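Local coordinates for protein putative alpha-N-acetylgalactosaminidase (Bacillus halodurans C-125, PDB 3CC1) that probably hydrolyses terminal alpha-linked N-acetylgalactosamine from glycoconjugates, as a glycosidase of the alpha-galactosidase type, at residues A[219-224]-A[255-260]; A[270-275]-A[311-316]; A[384-389]-A[409-414]; A[389-394]-A[427-432]. All blocks are in the same frame, centred on the assembly; numbering follows the deposited sequence.

Contact 1 of 4, residues A[219-224]-A[255-260]; sequences PGPAPI and ERCEVW
W260 supplies the one direct hydrogen bond between helical segment 255-260 and loop 219-224. The indole W260 NE1 donates to P219 O at 2.9 Å with an N-H...O angle of 158°. The acceptor lies within 1° of the indole plane, yet seen from the carbonyl the donor stands well above the carbonyl plane. CG anti to the backbone N (chi1 -169°) sends this indole across to the loop.

A CH-pi contact follows from the same placement. P221, preceded by a cis peptide bond, sets CD over one face of the five-membered ring, 4.1 Å from the W260 ring centroid.

Further apolar contacts come from the rest of the proline ring: P221 CG lies 4.0 Å from C257 SG, and P221 CB is as far from R256 CB. Beyond them, I224 CG1 meets R256 CG at 4.0 Å.

A water accepts from R256 NE at 3.1 Å in the guanidinium plane, but lies so close to P221 O that this second link is doubtful.

The loop runs from strand 214-216 to strand 224-225 and lies against helix 247-262, where M253 also touches P221 and I224; P270, in the following loop, packs on both P221 and W260.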
loop_
_atom_site.group_PDB
_atom_site.type_symbol
_atom_site.label_atom_id
_atom_site.label_comp_id
_atom_site.label_asym_id
_atom_site.label_seq_id
_atom_site.Cartn_x
_atom_site.Cartn_y
_atom_site.Cartn_z
ATOM N N PRO A 219 -7.135 -21.316 8.178
ATOM C CA PRO A 219 -8.061 -20.198 7.997
ATOM C C PRO A 219 -7.339 -18.877 7.828
ATOM O O PRO A 219 -7.958 -17.862 7.480
ATOM C CB PRO A 219 -8.883 -20.215 9.301
ATOM C CG PRO A 219 -7.944 -20.763 10.321
ATOM C CD PRO A 219 -7.071 -21.773 9.576
ATOM N N GLY A 220 -6.038 -18.888 8.058
ATOM C CA GLY A 220 -5.274 -17.630 8.123
ATOM C C GLY A 220 -5.531 -16.897 9.447
ATOM O O GLY A 220 -6.265 -17.393 10.317
ATOM N N PRO A 221 -4.935 -15.712 9.618
ATOM C CA PRO A 221 -4.118 -14.929 8.687
ATOM C C PRO A 221 -2.628 -15.322 8.582
ATOM O O PRO A 221 -1.919 -14.779 7.727
ATOM C CB PRO A 221 -4.246 -13.512 9.243
ATOM C CG PRO A 221 -4.375 -13.706 10.701
ATOM C CD PRO A 221 -5.162 -14.994 10.885
ATOM N N ALA A 222 -2.147 -16.230 9.443
ATOM C CA ALA A 222 -0.843 -16.828 9.286
ATOM C C ALA A 222 -1.036 -18.164 8.601
ATOM O O ALA A 222 -2.014 -18.849 8.848
ATOM C CB ALA A 222 -0.109 -17.036 10.659
ATOM N N PRO A 223 -0.109 -18.547 7.715
ATOM C CA PRO A 223 1.082 -17.834 7.258
ATOM C C PRO A 223 0.756 -16.725 6.293
ATOM O O PRO A 223 -0.306 -16.723 5.631
ATOM C CB PRO A 223 1.912 -18.944 6.586
ATOM C CG PRO A 223 0.831 -19.865 6.037
ATOM C CD PRO A 223 -0.179 -19.906 7.154
ATOM N N ILE A 224 1.620 -15.735 6.284
ATOM C CA ILE A 224 1.462 -14.575 5.397
ATOM C C ILE A 224 1.918 -14.983 4.000
ATOM O O ILE A 224 3.011 -15.501 3.818
ATOM C CB ILE A 224 2.246 -13.297 5.896
ATOM C CG1 ILE A 224 1.907 -12.967 7.369
ATOM C CG2 ILE A 224 1.948 -12.094 4.974
ATOM C CD1 ILE A 224 2.656 -11.773 7.969
ATOM N N GLU A 255 -1.751 -5.797 10.351
ATOM C CA GLU A 255 -2.529 -5.510 9.137
ATOM C C GLU A 255 -3.266 -6.750 8.611
ATOM O O GLU A 255 -4.420 -6.651 8.170
ATOM C CB GLU A 255 -1.653 -4.949 8.021
ATOM C CG GLU A 255 -2.456 -4.421 6.821
ATOM N N ARG A 256 -2.607 -7.911 8.678
ATOM C CA ARG A 256 -3.202 -9.157 8.180
ATOM C C ARG A 256 -4.430 -9.523 9.010
ATOM O O ARG A 256 -5.451 -9.934 8.470
ATOM C CB ARG A 256 -2.188 -10.305 8.140
ATOM C CG ARG A 256 -0.967 -10.140 7.208
ATOM C CD ARG A 256 -1.347 -9.506 5.853
ATOM N NE ARG A 256 -2.356 -10.295 5.151
ATOM C CZ ARG A 256 -3.150 -9.863 4.161
ATOM N NH1 ARG A 256 -3.080 -8.605 3.719
ATOM N NH2 ARG A 256 -4.020 -10.715 3.603
ATOM N N CYS A 257 -4.352 -9.296 10.315
ATOM C CA CYS A 257 -5.517 -9.441 11.190
ATOM C C CYS A 257 -6.679 -8.512 10.869
ATOM O O CYS A 257 -7.856 -8.938 10.838
ATOM C CB CYS A 257 -5.155 -9.255 12.645
ATOM S SG CYS A 257 -4.293 -10.659 13.311
ATOM N N GLU A 258 -6.371 -7.242 10.635
ATOM C CA GLU A 258 -7.411 -6.295 10.249
ATOM C C GLU A 258 -8.090 -6.761 8.989
ATOM O O GLU A 258 -9.305 -6.774 8.939
ATOM C CB GLU A 258 -6.885 -4.887 9.988
ATOM C CG GLU A 258 -6.279 -4.213 11.203
ATOM C CD GLU A 258 -5.260 -3.092 10.792
ATOM O OE1 GLU A 258 -5.564 -2.398 9.782
ATOM O OE2 GLU A 258 -4.221 -2.926 11.485
ATOM N N VAL A 259 -7.311 -7.186 7.996
ATOM C CA VAL A 259 -7.871 -7.657 6.728
ATOM C C VAL A 259 -8.746 -8.940 6.930
ATOM O O VAL A 259 -9.835 -9.080 6.398
ATOM C CB VAL A 259 -6.727 -7.899 5.674
ATOM C CG1 VAL A 259 -7.244 -8.603 4.457
ATOM C CG2 VAL A 259 -6.070 -6.553 5.294
ATOM N N TRP A 260 -8.253 -9.857 7.739
ATOM C CA TRP A 260 -8.934 -11.092 8.032
ATOM C C TRP A 260 -10.329 -10.849 8.642
ATOM O O TRP A 260 -11.318 -11.530 8.315
ATOM C CB TRP A 260 -8.063 -11.894 9.003
ATOM C CG TRP A 260 -8.499 -13.281 9.191
ATOM C CD1 TRP A 260 -8.073 -14.393 8.492
ATOM C CD2 TRP A 260 -9.466 -13.733 10.129
ATOM N NE1 TRP A 260 -8.746 -15.505 8.952
ATOM C CE2 TRP A 260 -9.600 -15.130 9.956
ATOM C CE3 TRP A 260 -10.223 -13.101 11.114
ATOM C CZ2 TRP A 260 -10.464 -15.907 10.745
ATOM C CZ3 TRP A 260 -11.104 -13.865 11.886
ATOM C CH2 TRP A 260 -11.227 -15.259 11.683
HETATM O O HOH W 1 -2.693 -13.321 5.844
#

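Contact 2 of 4, residues A[270-275]-A[311-316]; sequences PDCGML and CHSPLM. Unlike the reference sequence in segment 270-275: G273 (reference Asp). Unlike the reference sequence in segment 311-316: H312 (reference Arg).
The flat carboxylate of D271 brings OD1 to 4.1 Å from S313 OG, a contact too long for a bond. Above its plane, 50° out of it, the same OD1 is met by G273 N, which closes an Asx turn. This turn lies over residues 311-316, the link from helix 298-310 to strand 315-317 of the TIM-type barrel. The helix ends in a Schellman motif at H312, whose ND1 is bonded to N341 O.

S313 gives one of two direct hydrogen bonds. With OG anti to its own amide nitrogen (chi1 -176°), it reaches the loop, and S313 OG accepts from C272 N at 3.0 Å, almost straight at 166°. With an alanine here, the C272 amide would probably be left without this acceptor and the Asx turn would lose one tie to residues 311-316.

Sulfur and proline pack beside it: C311 SG touches C272 SG at 3.7 Å and P270 CG at 3.9 Å. W308, on the helix, adds contacts to C272, S313 and L275.

Farther along, selenomethionine M274 lays CG across CB of selenomethionine M316. A water donates to both G273 O and P314 O and accepts from M316 N. The segments finish on a backbone bond from L275 N to M316 O, 2.8 Å long.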
loop_
_atom_site.group_PDB
_atom_site.type_symbol
_atom_site.label_atom_id
_atom_site.label_comp_id
_atom_site.label_asym_id
_atom_site.label_seq_id
_atom_site.Cartn_x
_atom_site.Cartn_y
_atom_site.Cartn_z
ATOM N N PRO A 270 -9.071 -17.100 13.948
ATOM C CA PRO A 270 -7.882 -16.689 13.217
ATOM C C PRO A 270 -6.619 -17.263 13.856
ATOM O O PRO A 270 -6.340 -17.041 15.059
ATOM C CB PRO A 270 -7.896 -15.165 13.351
ATOM C CG PRO A 270 -8.570 -14.959 14.747
ATOM C CD PRO A 270 -9.569 -16.058 14.871
ATOM N N ASP A 271 -5.845 -17.952 13.042
ATOM C CA ASP A 271 -4.568 -18.439 13.471
ATOM C C ASP A 271 -3.454 -17.457 13.135
ATOM O O ASP A 271 -3.095 -17.304 11.970
ATOM C CB ASP A 271 -4.280 -19.790 12.824
ATOM C CG ASP A 271 -3.042 -20.469 13.439
ATOM O OD1 ASP A 271 -2.443 -19.917 14.416
ATOM O OD2 ASP A 271 -2.664 -21.559 12.945
ATOM N N CYS A 272 -2.895 -16.836 14.178
ATOM C CA CYS A 272 -1.870 -15.805 14.019
ATOM C C CYS A 272 -0.465 -16.376 14.009
ATOM O O CYS A 272 0.499 -15.697 13.671
ATOM C CB CYS A 272 -1.995 -14.750 15.114
ATOM S SG CYS A 272 -3.527 -13.796 14.936
ATOM N N GLY A 273 -0.367 -17.644 14.370
ATOM C CA GLY A 273 0.888 -18.321 14.388
ATOM C C GLY A 273 1.289 -18.883 15.741
ATOM O O GLY A 273 0.818 -18.475 16.795
HETATM N N MSE A 274 2.218 -19.819 15.705
HETATM C CA MSE A 274 2.721 -20.394 16.939
HETATM C C MSE A 274 3.539 -19.329 17.682
HETATM O O MSE A 274 4.040 -18.376 17.070
HETATM C CB MSE A 274 3.482 -21.673 16.631
HETATM C CG MSE A 274 2.515 -22.854 16.153
HETATM SE SE MSE A 274 3.599 -24.188 15.413
HETATM C CE MSE A 274 4.825 -23.333 14.169
ATOM N N LEU A 275 3.585 -19.442 19.006
ATOM C CA LEU A 275 4.300 -18.458 19.859
ATOM C C LEU A 275 5.806 -18.742 19.958
ATOM O O LEU A 275 6.203 -19.701 20.620
ATOM C CB LEU A 275 3.690 -18.410 21.268
ATOM C CG LEU A 275 2.151 -18.438 21.315
ATOM C CD1 LEU A 275 1.639 -18.632 22.786
ATOM C CD2 LEU A 275 1.583 -17.161 20.621
ATOM N N CYS A 311 -7.882 -11.318 19.648
ATOM C CA CYS A 311 -8.567 -11.821 18.451
ATOM C C CYS A 311 -8.964 -13.327 18.487
ATOM O O CYS A 311 -9.519 -13.860 17.524
ATOM C CB CYS A 311 -7.806 -11.435 17.184
ATOM S SG CYS A 311 -6.462 -12.474 16.809
ATOM N N HIS A 312 -8.740 -13.978 19.629
ATOM C CA HIS A 312 -9.088 -15.407 19.815
ATOM C C HIS A 312 -8.221 -16.348 18.963
ATOM O O HIS A 312 -8.697 -17.355 18.478
ATOM C CB HIS A 312 -10.558 -15.667 19.485
ATOM C CG HIS A 312 -11.534 -15.103 20.476
ATOM N ND1 HIS A 312 -11.434 -15.325 21.831
ATOM C CD2 HIS A 312 -12.667 -14.384 20.298
ATOM C CE1 HIS A 312 -12.449 -14.749 22.446
ATOM N NE2 HIS A 312 -13.223 -14.187 21.538
ATOM N N SER A 313 -6.945 -16.034 18.794
ATOM C CA SER A 313 -6.061 -16.950 18.111
ATOM C C SER A 313 -5.808 -18.182 19.017
ATOM O O SER A 313 -5.677 -18.033 20.259
ATOM C CB SER A 313 -4.725 -16.257 17.792
ATOM O OG SER A 313 -3.843 -17.099 17.033
ATOM N N PRO A 314 -5.699 -19.378 18.417
ATOM C CA PRO A 314 -5.081 -20.443 19.200
ATOM C C PRO A 314 -3.769 -19.989 19.783
ATOM O O PRO A 314 -3.087 -19.168 19.198
ATOM C CB PRO A 314 -4.843 -21.570 18.190
ATOM C CG PRO A 314 -5.697 -21.268 17.047
ATOM C CD PRO A 314 -6.012 -19.802 17.042
ATOM N N LEU A 315 -3.452 -20.517 20.952
ATOM C CA LEU A 315 -2.223 -20.216 21.667
ATOM C C LEU A 315 -1.394 -21.486 21.700
ATOM O O LEU A 315 -1.613 -22.345 22.547
ATOM C CB LEU A 315 -2.529 -19.745 23.115
ATOM C CG LEU A 315 -3.367 -18.460 23.245
ATOM C CD1 LEU A 315 -3.566 -18.022 24.763
ATOM C CD2 LEU A 315 -2.804 -17.300 22.396
HETATM N N MSE A 316 -0.447 -21.605 20.772
HETATM C CA MSE A 316 0.454 -22.754 20.718
HETATM C C MSE A 316 1.890 -22.345 21.016
HETATM O O MSE A 316 2.563 -21.797 20.149
HETATM C CB MSE A 316 0.394 -23.418 19.348
HETATM C CG MSE A 316 -0.923 -24.091 19.088
HETATM SE SE MSE A 316 -1.152 -25.785 20.091
HETATM C CE MSE A 316 -2.787 -25.270 20.396
HETATM O O HOH W 2 -0.605 -19.946 18.512
#

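Contact 3 of 4, residues A[384-389]-A[409-414]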
loop_
_atom_site.group_PDB
_atom_site.type_symbol
_atom_site.label_atom_id
_atom_site.label_comp_id
_atom_site.label_asym_id
_atom_site.label_seq_id
_atom_site.Cartn_x
_atom_site.Cartn_y
_atom_site.Cartn_z
ATOM N N PHE A 384 -7.571 6.964 23.730
ATOM C CA PHE A 384 -8.743 6.158 23.736
ATOM C C PHE A 384 -9.881 6.896 24.423
ATOM O O PHE A 384 -9.663 7.627 25.392
ATOM C CB PHE A 384 -8.372 4.801 24.388
ATOM C CG PHE A 384 -9.486 4.142 25.035
ATOM C CD1 PHE A 384 -10.424 3.504 24.292
ATOM C CD2 PHE A 384 -9.586 4.148 26.383
ATOM C CE1 PHE A 384 -11.493 2.926 24.900
ATOM C CE2 PHE A 384 -10.640 3.586 27.004
ATOM C CZ PHE A 384 -11.608 2.987 26.264
ATOM N N ARG A 385 -11.091 6.732 23.892
ATOM C CA ARG A 385 -12.321 7.267 24.516
ATOM C C ARG A 385 -13.374 6.190 24.620
ATOM O O ARG A 385 -13.455 5.262 23.806
ATOM C CB ARG A 385 -12.916 8.436 23.703
ATOM C CG ARG A 385 -12.018 9.620 23.462
ATOM C CD ARG A 385 -12.760 10.674 22.571
ATOM N NE ARG A 385 -13.362 10.029 21.420
ATOM C CZ ARG A 385 -12.761 9.804 20.254
ATOM N NH1 ARG A 385 -11.529 10.225 20.036
ATOM N NH2 ARG A 385 -13.384 9.110 19.331
ATOM N N LEU A 386 -14.185 6.310 25.647
ATOM C CA LEU A 386 -15.245 5.330 25.904
ATOM C C LEU A 386 -16.228 5.175 24.736
ATOM O O LEU A 386 -16.772 4.100 24.508
ATOM C CB LEU A 386 -15.976 5.664 27.213
ATOM C CG LEU A 386 -15.126 5.461 28.480
ATOM C CD1 LEU A 386 -15.856 5.952 29.785
ATOM C CD2 LEU A 386 -14.680 3.979 28.648
ATOM N N ASP A 387 -16.461 6.253 23.998
ATOM C CA ASP A 387 -17.404 6.216 22.858
ATOM C C ASP A 387 -16.964 5.265 21.748
ATOM O O ASP A 387 -17.755 4.864 20.930
ATOM C CB ASP A 387 -17.719 7.627 22.298
ATOM C CG ASP A 387 -16.464 8.460 21.958
ATOM O OD1 ASP A 387 -15.730 8.097 21.020
ATOM O OD2 ASP A 387 -16.240 9.488 22.630
HETATM N N MSE A 388 -15.706 4.866 21.749
HETATM C CA MSE A 388 -15.202 3.912 20.749
HETATM C C MSE A 388 -15.596 2.479 21.057
HETATM O O MSE A 388 -15.500 1.598 20.192
HETATM C CB MSE A 388 -13.673 3.934 20.727
HETATM C CG MSE A 388 -13.039 5.229 20.303
HETATM SE SE MSE A 388 -11.106 5.095 20.622
HETATM C CE MSE A 388 -10.612 6.753 19.878
ATOM N N VAL A 389 -15.966 2.220 22.303
ATOM C CA VAL A 389 -16.217 0.846 22.745
ATOM C C VAL A 389 -17.605 0.643 23.342
ATOM O O VAL A 389 -17.897 -0.398 23.898
ATOM C CB VAL A 389 -15.095 0.307 23.646
ATOM C CG1 VAL A 389 -13.723 0.312 22.830
ATOM C CG2 VAL A 389 -14.995 1.083 24.964
ATOM N N LEU A 409 -11.960 6.904 34.108
ATOM C CA LEU A 409 -12.109 7.584 32.841
ATOM C C LEU A 409 -13.583 7.815 32.619
ATOM O O LEU A 409 -14.365 6.869 32.682
ATOM C CB LEU A 409 -11.514 6.733 31.698
ATOM C CG LEU A 409 -11.551 7.399 30.321
ATOM C CD1 LEU A 409 -10.553 8.594 30.274
ATOM C CD2 LEU A 409 -11.269 6.324 29.201
ATOM N N ALA A 410 -13.941 9.077 32.380
ATOM C CA ALA A 410 -15.311 9.525 32.177
ATOM C C ALA A 410 -15.595 9.613 30.681
ATOM O O ALA A 410 -14.670 9.754 29.871
ATOM C CB ALA A 410 -15.522 10.922 32.840
ATOM N N PRO A 411 -16.868 9.529 30.286
ATOM C CA PRO A 411 -17.126 9.638 28.849
ATOM C C PRO A 411 -16.620 10.965 28.204
ATOM O O PRO A 411 -16.318 11.021 26.990
ATOM C CB PRO A 411 -18.649 9.552 28.788
ATOM C CG PRO A 411 -19.015 8.776 29.953
ATOM C CD PRO A 411 -18.103 9.266 31.035
ATOM N N SER A 412 -16.492 12.020 29.005
ATOM C CA SER A 412 -16.059 13.297 28.445
ATOM C C SER A 412 -14.541 13.432 28.316
ATOM O O SER A 412 -14.064 14.494 27.932
ATOM C CB SER A 412 -16.552 14.449 29.310
ATOM O OG SER A 412 -16.105 14.286 30.654
ATOM N N GLU A 413 -13.788 12.384 28.660
ATOM C CA GLU A 413 -12.322 12.435 28.690
ATOM C C GLU A 413 -11.668 11.571 27.640
ATOM O O GLU A 413 -12.287 10.729 27.041
ATOM C CB GLU A 413 -11.799 11.980 30.052
ATOM C CG GLU A 413 -12.390 12.722 31.212
ATOM C CD GLU A 413 -11.914 12.217 32.578
ATOM O OE1 GLU A 413 -11.863 10.991 32.852
ATOM O OE2 GLU A 413 -11.643 13.096 33.426
ATOM N N SER A 414 -10.388 11.801 27.418
ATOM C CA SER A 414 -9.562 10.898 26.633
ATOM C C SER A 414 -8.527 10.277 27.506
ATOM O O SER A 414 -7.895 10.960 28.285
ATOM C CB SER A 414 -8.801 11.632 25.555
ATOM O OG SER A 414 -9.686 11.972 24.536
HETATM O O HOH W 3 -9.368 11.501 21.882
HETATM O O HOH W 4 -13.781 8.491 27.415
HETATM O O HOH W 5 -16.615 8.997 25.333
#
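A 3-10 turn at 386-388, which follows strand 380-384 of the C-terminal beta-sandwich domain, packs through L386 against the type I beta turn A410 to E413. L386 CD1 comes within 3.4 Å of L409 O and rests near the ring of P411, while L386 CG lies 4.0 Å from L409 CD2, the two leucines running antiparallel. L409 CD2 also reaches F384 CE2 at 3.6 Å.

Polar contacts between the segments pass through water. One water accepts from L386 N and donates to A410 O and E413 O, satisfying three backbone groups; a second donates to D387 OD2 and P411 O.

R385 lays its aliphatic chain beside S414, with CG 3.5 Å from S414 OG. A bend at chi3 (-48°) turns the guanidinium back so that it grips D387 side-on: R385 NE reaches D387 OD2 at 3.2 Å and R385 NH2 reaches D387 OD1 at 3.1 Å, each oxygen offering its syn lone pair. NH2 also bonds I264 O of the third subunit. Replacing R385 by alanine would probably leave the D387 carboxylate without its mate and cost the subunit interface that bond.

Turns following strands and laid over apolar side chains typify the connections of an antiparallel beta sandwich.

Contact 4 of 4, residues A[389-394]-A[427-432]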
loop_
_atom_site.group_PDB
_atom_site.type_symbol
_atom_site.label_atom_id
_atom_site.label_comp_id
_atom_site.label_asym_id
_atom_site.label_seq_id
_atom_site.Cartn_x
_atom_site.Cartn_y
_atom_site.Cartn_z
ATOM N N VAL A 389 -15.966 2.220 22.303
ATOM C CA VAL A 389 -16.217 0.846 22.745
ATOM C C VAL A 389 -17.605 0.643 23.342
ATOM O O VAL A 389 -17.897 -0.398 23.898
ATOM C CB VAL A 389 -15.095 0.307 23.646
ATOM C CG1 VAL A 389 -13.723 0.312 22.830
ATOM C CG2 VAL A 389 -14.995 1.083 24.964
ATOM N N GLY A 390 -18.483 1.626 23.169
ATOM C CA GLY A 390 -19.901 1.448 23.486
ATOM C C GLY A 390 -20.289 1.816 24.904
ATOM O O GLY A 390 -21.397 1.508 25.333
ATOM N N ILE A 391 -19.405 2.519 25.620
ATOM C CA ILE A 391 -19.644 2.830 27.052
ATOM C C ILE A 391 -19.925 4.310 27.223
ATOM O O ILE A 391 -19.272 5.151 26.633
ATOM C CB ILE A 391 -18.424 2.359 27.912
ATOM C CG1 ILE A 391 -18.233 0.844 27.749
ATOM C CG2 ILE A 391 -18.535 2.729 29.383
ATOM C CD1 ILE A 391 -16.959 0.264 28.406
HETATM N N MSE A 392 -20.943 4.607 28.026
HETATM C CA MSE A 392 -21.409 5.965 28.251
HETATM C C MSE A 392 -21.480 6.269 29.735
HETATM O O MSE A 392 -22.189 7.155 30.132
HETATM C CB MSE A 392 -22.790 6.168 27.639
HETATM C CG MSE A 392 -22.785 6.022 26.126
HETATM SE SE MSE A 392 -24.520 5.860 25.357
HETATM C CE MSE A 392 -24.737 4.007 25.745
ATOM N N GLU A 393 -20.749 5.518 30.535
ATOM C CA GLU A 393 -20.649 5.740 31.974
ATOM C C GLU A 393 -19.163 5.742 32.329
ATOM O O GLU A 393 -18.366 5.191 31.596
ATOM C CB GLU A 393 -21.347 4.618 32.733
ATOM C CG GLU A 393 -22.903 4.648 32.602
ATOM N N THR A 394 -18.817 6.313 33.475
ATOM C CA THR A 394 -17.444 6.313 33.954
ATOM C C THR A 394 -16.987 4.902 34.282
ATOM O O THR A 394 -17.774 4.062 34.723
ATOM C CB THR A 394 -17.286 7.234 35.163
ATOM O OG1 THR A 394 -17.579 8.554 34.732
ATOM C CG2 THR A 394 -15.852 7.222 35.727
ATOM N N LEU A 427 -5.828 -3.086 28.607
ATOM C CA LEU A 427 -6.641 -2.475 29.648
ATOM C C LEU A 427 -7.899 -3.287 29.909
ATOM O O LEU A 427 -8.505 -3.857 28.986
ATOM C CB LEU A 427 -7.053 -1.047 29.273
ATOM C CG LEU A 427 -5.977 -0.035 28.860
ATOM C CD1 LEU A 427 -6.584 1.120 28.122
ATOM C CD2 LEU A 427 -5.245 0.471 30.094
ATOM N N LYS A 428 -8.246 -3.360 31.188
ATOM C CA LYS A 428 -9.596 -3.762 31.606
ATOM C C LYS A 428 -10.360 -2.535 32.025
ATOM O O LYS A 428 -9.869 -1.725 32.811
ATOM C CB LYS A 428 -9.563 -4.755 32.766
ATOM C CG LYS A 428 -10.961 -5.195 33.235
ATOM C CD LYS A 428 -10.924 -6.391 34.154
ATOM C CE LYS A 428 -10.652 -6.048 35.596
ATOM N NZ LYS A 428 -10.582 -7.313 36.424
ATOM N N LEU A 429 -11.572 -2.409 31.497
ATOM C CA LEU A 429 -12.455 -1.323 31.829
ATOM C C LEU A 429 -13.562 -1.899 32.669
ATOM O O LEU A 429 -14.364 -2.688 32.161
ATOM C CB LEU A 429 -13.068 -0.713 30.564
ATOM C CG LEU A 429 -12.235 0.131 29.608
ATOM C CD1 LEU A 429 -10.987 -0.579 29.227
ATOM C CD2 LEU A 429 -13.021 0.490 28.376
ATOM N N SER A 430 -13.612 -1.559 33.949
ATOM C CA SER A 430 -14.736 -2.030 34.753
ATOM C C SER A 430 -15.625 -0.892 35.203
ATOM O O SER A 430 -15.213 0.258 35.217
ATOM C CB SER A 430 -14.298 -2.937 35.936
ATOM O OG SER A 430 -13.214 -2.410 36.656
ATOM N N PRO A 431 -16.869 -1.218 35.546
ATOM C CA PRO A 431 -17.788 -0.213 35.971
ATOM C C PRO A 431 -17.259 0.573 37.155
ATOM O O PRO A 431 -16.598 0.034 38.047
ATOM C CB PRO A 431 -19.050 -0.990 36.347
ATOM C CG PRO A 431 -18.774 -2.417 36.132
ATOM C CD PRO A 431 -17.394 -2.587 35.644
ATOM N N ASP A 432 -17.517 1.861 37.118
ATOM C CA ASP A 432 -17.086 2.741 38.162
ATOM C C ASP A 432 -17.809 2.340 39.429
ATOM O O ASP A 432 -19.033 2.195 39.452
ATOM C CB ASP A 432 -17.467 4.165 37.840
ATOM C CG ASP A 432 -16.808 5.149 38.746
ATOM O OD1 ASP A 432 -15.599 4.966 39.033
ATOM O OD2 ASP A 432 -17.504 6.131 39.114
#
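L429, just after K428, is where strand segment 427-432 first meets loop 389-394, and a single methyl does the touching. K428 itself lines a pocket that holds a polyethylene glycol fragment, probably from the crystallisation liquor, to which K428 NZ is hydrogen-bonded. L429 CD2 lies 3.9 Å from I391 CD1 and 4.0 Å from V389 CG2, so two branched side chains of the loop converge on one leucine branch, each crossing it obliquely. I391 CG1 stands anti to the carbonyl carbon (chi1 -60°), and from there the extended chain carries CD1 up to the leucine.

S430, in the same pocket, points its CB away from the loop. P431 also turns its CB away and reaches the loop mainly by its backbone, with P431 C 4.3 Å from T394 O.

D432 then closes the contact. D432 N donates to T394 O at 3.3 Å, a long bond with an N-H...O angle of 137°, the donor tilted 31° from the carbonyl plane. D432 CB comes to 3.1 Å from T394 O. The T394 and D432 side chains run alongside each other in the same direction, with T394 CG2 3.8 Å from D432 CG, so a methyl and not a hydroxyl faces the carboxylate.

Strand 424-431 runs antiparallel between strands 368-374 and 395-399, and L429 also touches V370, L397 and F384, while N5 of the third subunit packs on M392 of the loop.

In the fold
From the N terminus, contact 1 comes first, closing the chain between 219 and 260 by setting the loop after strand 214-216 on helix 247-262. Contact 2 follows in series, closing 270 to 316 and tying the next loop to strand 315-317 of the parallel barrel sheet. The two touch, with G220 O near D271 N (2.8 Å) and A222 N near D271 O (2.9 Å), both probable hydrogen bonds. Contacts 3 and 4 lie in the C-terminal beta sandwich, with centres 27 to 29 Å from those of contacts 1 and 2. Their segments alternate and share V389, so the two closures cross, joining the end of strand 380-384 and the loop after it to a beta turn and to strand 424-431.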